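Local atomic coordinates of mannosephosphate isomerase, putative (Archaeoglobus fulgidus, PDB entry 1ZX5), a protein that probably catalyses the zinc-dependent interconversion of D-mannose 6-phosphate and D-fructose 6-phosphate. Residues T163-V169 / K219-A225; E118-L122 / T227-L232. All coordinates share one frame; numbering follows the deposited sequence.

Contact 1 of 2, residues T163-V169 / K219-A225; sequences TPYDTFV and KGKKGMA
Three oxygens of the 163-169 segment grip the ammonium nitrogen of K222: NZ lies 2.7 Å from P164 O, 2.8 Å from T163 OG1 and 2.8 Å from D166 OD1, the last bond being a salt bridge. All three belong to the type II turn from T163 to D166, in which D166 OD2 also takes the backbone N-H of T163, so that one carboxylate braces the turn with one oxygen and meets the lysine with the other. NZ approaches OD1 from above the carboxylate plane, 46° out of it. Lysine suits the place because its chain is long and flexible: it starts away from the turn, then bends at chi2 (63°) and chi3 (80°), carrying CD past Y165 O and bringing NZ back to the oxygens.

The backbone beside K222 is tied as well, with G223 N donating to Y165 O at 2.8 Å. G223 stands at positive phi in the second type II turn, K221 to M224, a conformation that glycine adopts easily.

Further along, T167 turns its side chain into this second turn. Its OG1 donates to K221 O at 2.7 Å, while M224 N reaches the same carbonyl from the opposite face, and the T167 CB packs against A225 CB at 3.7 Å. G220, lacking a side chain, leaves room for T167 OG1 close to its CA; its N bonds to T167 O, and a water joins T167 N to G220 O. V169 CG2 meets A225 CB next to this.

Beside the single bridge of F168 with K219, two type II turns thus meet where edge strands 167-170 and 224-226 of two antiparallel sheets come together, consistent with the paired cupin-type domains of this family.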
loop_
_atom_site.group_PDB
_atom_site.type_symbol
_atom_site.label_atom_id
_atom_site.label_comp_id
_atom_site.label_asym_id
_atom_site.label_seq_id
_atom_site.Cartn_x
_atom_site.Cartn_y
_atom_site.Cartn_z
ATOM N N THR A 163 10.684 -11.735 7.451
ATOM C CA THR A 163 10.339 -11.644 8.869
ATOM C C THR A 163 9.487 -10.388 8.988
ATOM O O THR A 163 9.553 -9.528 8.101
ATOM C CB THR A 163 11.591 -11.535 9.787
ATOM O OG1 THR A 163 12.394 -10.420 9.375
ATOM C CG2 THR A 163 12.431 -12.825 9.743
ATOM N N PRO A 164 8.669 -10.278 10.059
ATOM C CA PRO A 164 7.828 -9.095 10.204
ATOM C C PRO A 164 8.604 -7.790 10.014
ATOM O O PRO A 164 9.736 -7.647 10.521
ATOM C CB PRO A 164 7.330 -9.204 11.649
ATOM C CG PRO A 164 7.291 -10.667 11.908
ATOM C CD PRO A 164 8.465 -11.238 11.166
ATOM N N TYR A 165 7.979 -6.852 9.307
ATOM C CA TYR A 165 8.467 -5.486 9.122
ATOM C C TYR A 165 9.610 -5.332 8.113
ATOM O O TYR A 165 10.147 -4.233 7.959
ATOM C CB TYR A 165 8.737 -4.773 10.474
ATOM C CG TYR A 165 7.516 -4.822 11.363
ATOM C CD1 TYR A 165 6.350 -4.129 11.010
ATOM C CD2 TYR A 165 7.501 -5.606 12.529
ATOM C CE1 TYR A 165 5.189 -4.200 11.808
ATOM C CE2 TYR A 165 6.353 -5.693 13.325
ATOM C CZ TYR A 165 5.203 -4.984 12.956
ATOM O OH TYR A 165 4.070 -5.049 13.732
ATOM N N ASP A 166 9.974 -6.418 7.425
ATOM C CA ASP A 166 10.767 -6.294 6.208
ATOM C C ASP A 166 9.997 -5.403 5.258
ATOM O O ASP A 166 8.749 -5.401 5.277
ATOM C CB ASP A 166 10.979 -7.651 5.528
ATOM C CG ASP A 166 12.013 -8.493 6.222
ATOM O OD1 ASP A 166 12.727 -7.976 7.118
ATOM O OD2 ASP A 166 12.110 -9.684 5.881
ATOM N N THR A 167 10.734 -4.651 4.439
ATOM C CA THR A 167 10.135 -3.793 3.435
ATOM C C THR A 167 10.684 -4.083 2.045
ATOM O O THR A 167 11.791 -4.613 1.882
ATOM C CB THR A 167 10.325 -2.270 3.737
ATOM O OG1 THR A 167 11.711 -1.932 3.694
ATOM C CG2 THR A 167 9.746 -1.869 5.089
ATOM N N PHE A 168 9.880 -3.726 1.046
ATOM C CA PHE A 168 10.245 -3.827 -0.354
ATOM C C PHE A 168 9.801 -2.559 -1.049
ATOM O O PHE A 168 8.844 -1.908 -0.618
ATOM C CB PHE A 168 9.574 -5.056 -1.003
ATOM C CG PHE A 168 10.017 -6.349 -0.402
ATOM C CD1 PHE A 168 11.152 -6.995 -0.880
ATOM C CD2 PHE A 168 9.334 -6.898 0.676
ATOM C CE1 PHE A 168 11.598 -8.183 -0.305
ATOM C CE2 PHE A 168 9.772 -8.086 1.259
ATOM C CZ PHE A 168 10.908 -8.728 0.766
ATOM N N VAL A 169 10.511 -2.203 -2.112
ATOM C CA VAL A 169 10.068 -1.146 -3.005
ATOM C C VAL A 169 9.982 -1.763 -4.389
ATOM O O VAL A 169 10.983 -2.227 -4.934
ATOM C CB VAL A 169 11.010 0.101 -3.005
ATOM C CG1 VAL A 169 10.548 1.127 -4.067
ATOM C CG2 VAL A 169 11.062 0.754 -1.605
ATOM N N LYS A 219 14.823 -4.636 -1.921
ATOM C CA LYS A 219 14.720 -4.649 -0.462
ATOM C C LYS A 219 14.828 -3.250 0.146
ATOM O O LYS A 219 15.734 -2.489 -0.199
ATOM C CB LYS A 219 15.828 -5.515 0.130
ATOM C CG LYS A 219 15.467 -6.956 0.414
ATOM C CD LYS A 219 16.730 -7.690 0.871
ATOM C CE LYS A 219 16.435 -8.753 1.924
ATOM N NZ LYS A 219 17.530 -9.803 1.998
ATOM N N GLY A 220 13.907 -2.909 1.047
ATOM C CA GLY A 220 14.051 -1.689 1.842
ATOM C C GLY A 220 14.747 -1.981 3.163
ATOM O O GLY A 220 15.209 -3.101 3.392
ATOM N N LYS A 221 14.817 -0.975 4.034
ATOM C CA LYS A 221 15.317 -1.166 5.414
ATOM C C LYS A 221 14.224 -1.725 6.319
ATOM O O LYS A 221 13.039 -1.541 6.049
ATOM C CB LYS A 221 15.832 0.153 6.005
ATOM C CG LYS A 221 17.105 0.657 5.333
ATOM C CD LYS A 221 17.653 1.905 6.006
ATOM C CE LYS A 221 18.733 2.562 5.123
ATOM N NZ LYS A 221 19.565 3.530 5.919
ATOM N N LYS A 222 14.625 -2.402 7.389
ATOM C CA LYS A 222 13.681 -2.869 8.395
ATOM C C LYS A 222 12.764 -1.724 8.864
ATOM O O LYS A 222 13.236 -0.684 9.327
ATOM C CB LYS A 222 14.436 -3.506 9.581
ATOM C CG LYS A 222 13.543 -4.036 10.716
ATOM C CD LYS A 222 12.602 -5.166 10.296
ATOM C CE LYS A 222 13.315 -6.504 10.234
ATOM N NZ LYS A 222 12.409 -7.634 9.875
ATOM N N GLY A 223 11.459 -1.911 8.692
ATOM C CA GLY A 223 10.456 -0.967 9.178
ATOM C C GLY A 223 10.388 0.388 8.488
ATOM O O GLY A 223 9.781 1.312 9.014
HETATM N N MSE A 224 10.972 0.512 7.299
HETATM C CA MSE A 224 11.172 1.820 6.699
HETATM C C MSE A 224 11.444 1.705 5.207
HETATM O O MSE A 224 12.422 1.077 4.796
HETATM C CB MSE A 224 12.380 2.451 7.374
HETATM C CG MSE A 224 12.421 3.936 7.459
HETATM SE SE MSE A 224 14.133 4.326 8.405
HETATM C CE MSE A 224 15.135 5.083 6.875
ATOM N N ALA A 225 10.584 2.313 4.397
ATOM C CA ALA A 225 10.776 2.344 2.952
ATOM C C ALA A 225 10.155 3.595 2.351
ATOM O O ALA A 225 9.194 4.140 2.898
ATOM C CB ALA A 225 10.174 1.087 2.296
HETATM O O HOH W 1 13.679 -5.036 4.788
#

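Contact 2 of 2, residues E118-L122 / T227-L232; sequences ESAWL and TENFGL
E118 and T227 reach for each other from opposite directions, and the carboxylate oxygen E118 OE2 lies 2.9 Å from T227 OG1, a weak hydrogen bond, since the hydroxyl proton has another acceptor nearby. E118 gets to this point because its CG sits between the backbone N and the carbonyl carbon (chi1 57°), after which the chain runs out extended. Threonine suits the far side: T227 OG1 also accepts the backbone N-H of N229, forming an ST turn that shapes the 227-230 bend. T227 CB lies 3.4 Å from E118 OE1, with the methyl CG2 a little farther from the carboxylate. The N229 side chain crosses that of E118 at roughly a right angle.

F230 comes in beside this polar group. Its ring stands almost perpendicular to the E118 carboxylate, the planes 88° apart, and T227 OG1 sits 3.5 Å above the F230 ring centre. The ring edge, by contrast, is turned to the 118-122 backbone, where F230 CZ lies 3.5 Å from E118 O in the plane of the ring.

Further along, the contact becomes apolar. A120 offers only its methyl: CB touches F230 CE1 and lies 4.0 Å from L232 CD2. The other branch of L232, CD1, rests on L122 CB, and the two leucines meet obliquely. Strands 119-122 and 230-232 belong to different antiparallel sheets, which pack here through side chains; their directions differ by 4° and their axes lie 8.0 Å apart.

A carboxylate and a hydroxyl thus meet at the partly exposed end in a weak hydrogen bond with a shared proton, while buried hydrocarbon carries the rest.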
loop_
_atom_site.group_PDB
_atom_site.type_symbol
_atom_site.label_atom_id
_atom_site.label_comp_id
_atom_site.label_asym_id
_atom_site.label_seq_id
_atom_site.Cartn_x
_atom_site.Cartn_y
_atom_site.Cartn_z
ATOM N N GLU A 118 4.133 2.876 -8.597
ATOM C CA GLU A 118 5.276 2.499 -7.755
ATOM C C GLU A 118 4.702 2.156 -6.386
ATOM O O GLU A 118 3.684 2.721 -5.987
ATOM C CB GLU A 118 6.281 3.648 -7.639
ATOM C CG GLU A 118 5.662 4.955 -7.080
ATOM C CD GLU A 118 6.672 6.109 -6.892
ATOM O OE1 GLU A 118 7.856 5.965 -7.303
ATOM O OE2 GLU A 118 6.263 7.166 -6.334
ATOM N N SER A 119 5.330 1.233 -5.666
ATOM C CA SER A 119 4.825 0.866 -4.350
ATOM C C SER A 119 5.884 0.496 -3.323
ATOM O O SER A 119 6.991 0.047 -3.653
ATOM C CB SER A 119 3.791 -0.253 -4.465
ATOM O OG SER A 119 4.402 -1.404 -4.977
ATOM N N ALA A 120 5.524 0.727 -2.065
ATOM C CA ALA A 120 6.319 0.353 -0.927
ATOM C C ALA A 120 5.512 -0.674 -0.116
ATOM O O ALA A 120 4.322 -0.492 0.143
ATOM C CB ALA A 120 6.663 1.588 -0.098
ATOM N N TRP A 121 6.172 -1.760 0.262
ATOM C CA TRP A 121 5.545 -2.881 0.959
ATOM C C TRP A 121 6.109 -2.952 2.358
ATOM O O TRP A 121 7.309 -2.797 2.546
ATOM C CB TRP A 121 5.909 -4.192 0.260
ATOM C CG TRP A 121 5.206 -4.480 -1.034
ATOM C CD1 TRP A 121 4.504 -3.606 -1.818
ATOM C CD2 TRP A 121 5.169 -5.745 -1.707
ATOM N NE1 TRP A 121 4.008 -4.254 -2.924
ATOM C CE2 TRP A 121 4.401 -5.571 -2.880
ATOM C CE3 TRP A 121 5.716 -7.015 -1.431
ATOM C CZ2 TRP A 121 4.165 -6.624 -3.787
ATOM C CZ3 TRP A 121 5.477 -8.067 -2.333
ATOM C CH2 TRP A 121 4.710 -7.862 -3.493
ATOM N N LEU A 122 5.231 -3.165 3.334
ATOM C CA LEU A 122 5.615 -3.490 4.698
ATOM C C LEU A 122 4.945 -4.813 5.051
ATOM O O LEU A 122 3.720 -4.932 5.068
ATOM C CB LEU A 122 5.203 -2.393 5.687
ATOM C CG LEU A 122 5.598 -2.641 7.155
ATOM C CD1 LEU A 122 7.119 -2.477 7.394
ATOM C CD2 LEU A 122 4.788 -1.739 8.093
ATOM N N THR A 227 9.522 5.857 -1.739
ATOM C CA THR A 227 9.714 6.143 -3.152
ATOM C C THR A 227 10.036 7.635 -3.207
ATOM O O THR A 227 10.346 8.228 -2.167
ATOM C CB THR A 227 8.458 5.790 -3.974
ATOM O OG1 THR A 227 7.413 6.726 -3.688
ATOM C CG2 THR A 227 7.972 4.379 -3.651
ATOM N N GLU A 228 9.976 8.267 -4.381
ATOM C CA GLU A 228 10.245 9.709 -4.414
ATOM C C GLU A 228 9.009 10.512 -4.025
ATOM O O GLU A 228 9.099 11.711 -3.790
ATOM C CB GLU A 228 10.802 10.174 -5.774
ATOM C CG GLU A 228 12.318 9.882 -6.011
ATOM C CD GLU A 228 13.263 10.749 -5.150
ATOM O OE1 GLU A 228 13.953 11.626 -5.723
ATOM O OE2 GLU A 228 13.329 10.561 -3.903
ATOM N N ASN A 229 7.863 9.844 -3.937
ATOM C CA ASN A 229 6.593 10.532 -3.719
ATOM C C ASN A 229 5.958 10.313 -2.348
ATOM O O ASN A 229 5.110 11.094 -1.922
ATOM C CB ASN A 229 5.603 10.148 -4.815
ATOM C CG ASN A 229 6.006 10.690 -6.179
ATOM O OD1 ASN A 229 6.096 9.944 -7.152
ATOM N ND2 ASN A 229 6.256 11.980 -6.250
ATOM N N PHE A 230 6.361 9.239 -1.681
ATOM C CA PHE A 230 5.779 8.862 -0.404
ATOM C C PHE A 230 6.678 7.871 0.339
ATOM O O PHE A 230 7.579 7.268 -0.244
ATOM C CB PHE A 230 4.360 8.284 -0.593
ATOM C CG PHE A 230 4.296 7.100 -1.517
ATOM C CD1 PHE A 230 4.606 5.812 -1.058
ATOM C CD2 PHE A 230 3.919 7.260 -2.855
ATOM C CE1 PHE A 230 4.540 4.717 -1.917
ATOM C CE2 PHE A 230 3.852 6.167 -3.719
ATOM C CZ PHE A 230 4.158 4.900 -3.243
ATOM N N GLY A 231 6.422 7.698 1.627
ATOM C CA GLY A 231 7.156 6.712 2.400
ATOM C C GLY A 231 6.326 6.212 3.557
ATOM O O GLY A 231 5.204 6.668 3.783
ATOM N N LEU A 232 6.905 5.279 4.298
ATOM C CA LEU A 232 6.285 4.698 5.475
ATOM C C LEU A 232 7.402 4.387 6.471
ATOM O O LEU A 232 8.526 4.071 6.069
ATOM C CB LEU A 232 5.502 3.427 5.104
ATOM C CG LEU A 232 6.278 2.201 4.591
ATOM C CD1 LEU A 232 6.795 1.339 5.752
ATOM C CD2 LEU A 232 5.386 1.358 3.671
#

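The two contacts hold the same pair of sheets together at neighbouring places. Strands 167-170 and 119-123 are adjacent in one sheet, strands 224-226 and 230-237 in the other, and probable backbone hydrogen bonds, F168 O with W121 N and A225 O with L232 N, connect the two contacts. Contact 1 lies farther from the chain centre, about 13 Å against about 8 Å from the centre of each contact, and mixes buried threonine and alanine with exposed lysines; its binding is mostly polar, with a salt bridge and turn-to-turn bonds. Contact 2, between more inner strands, relies mainly on side-chain packing, and its polar group is confined to one end.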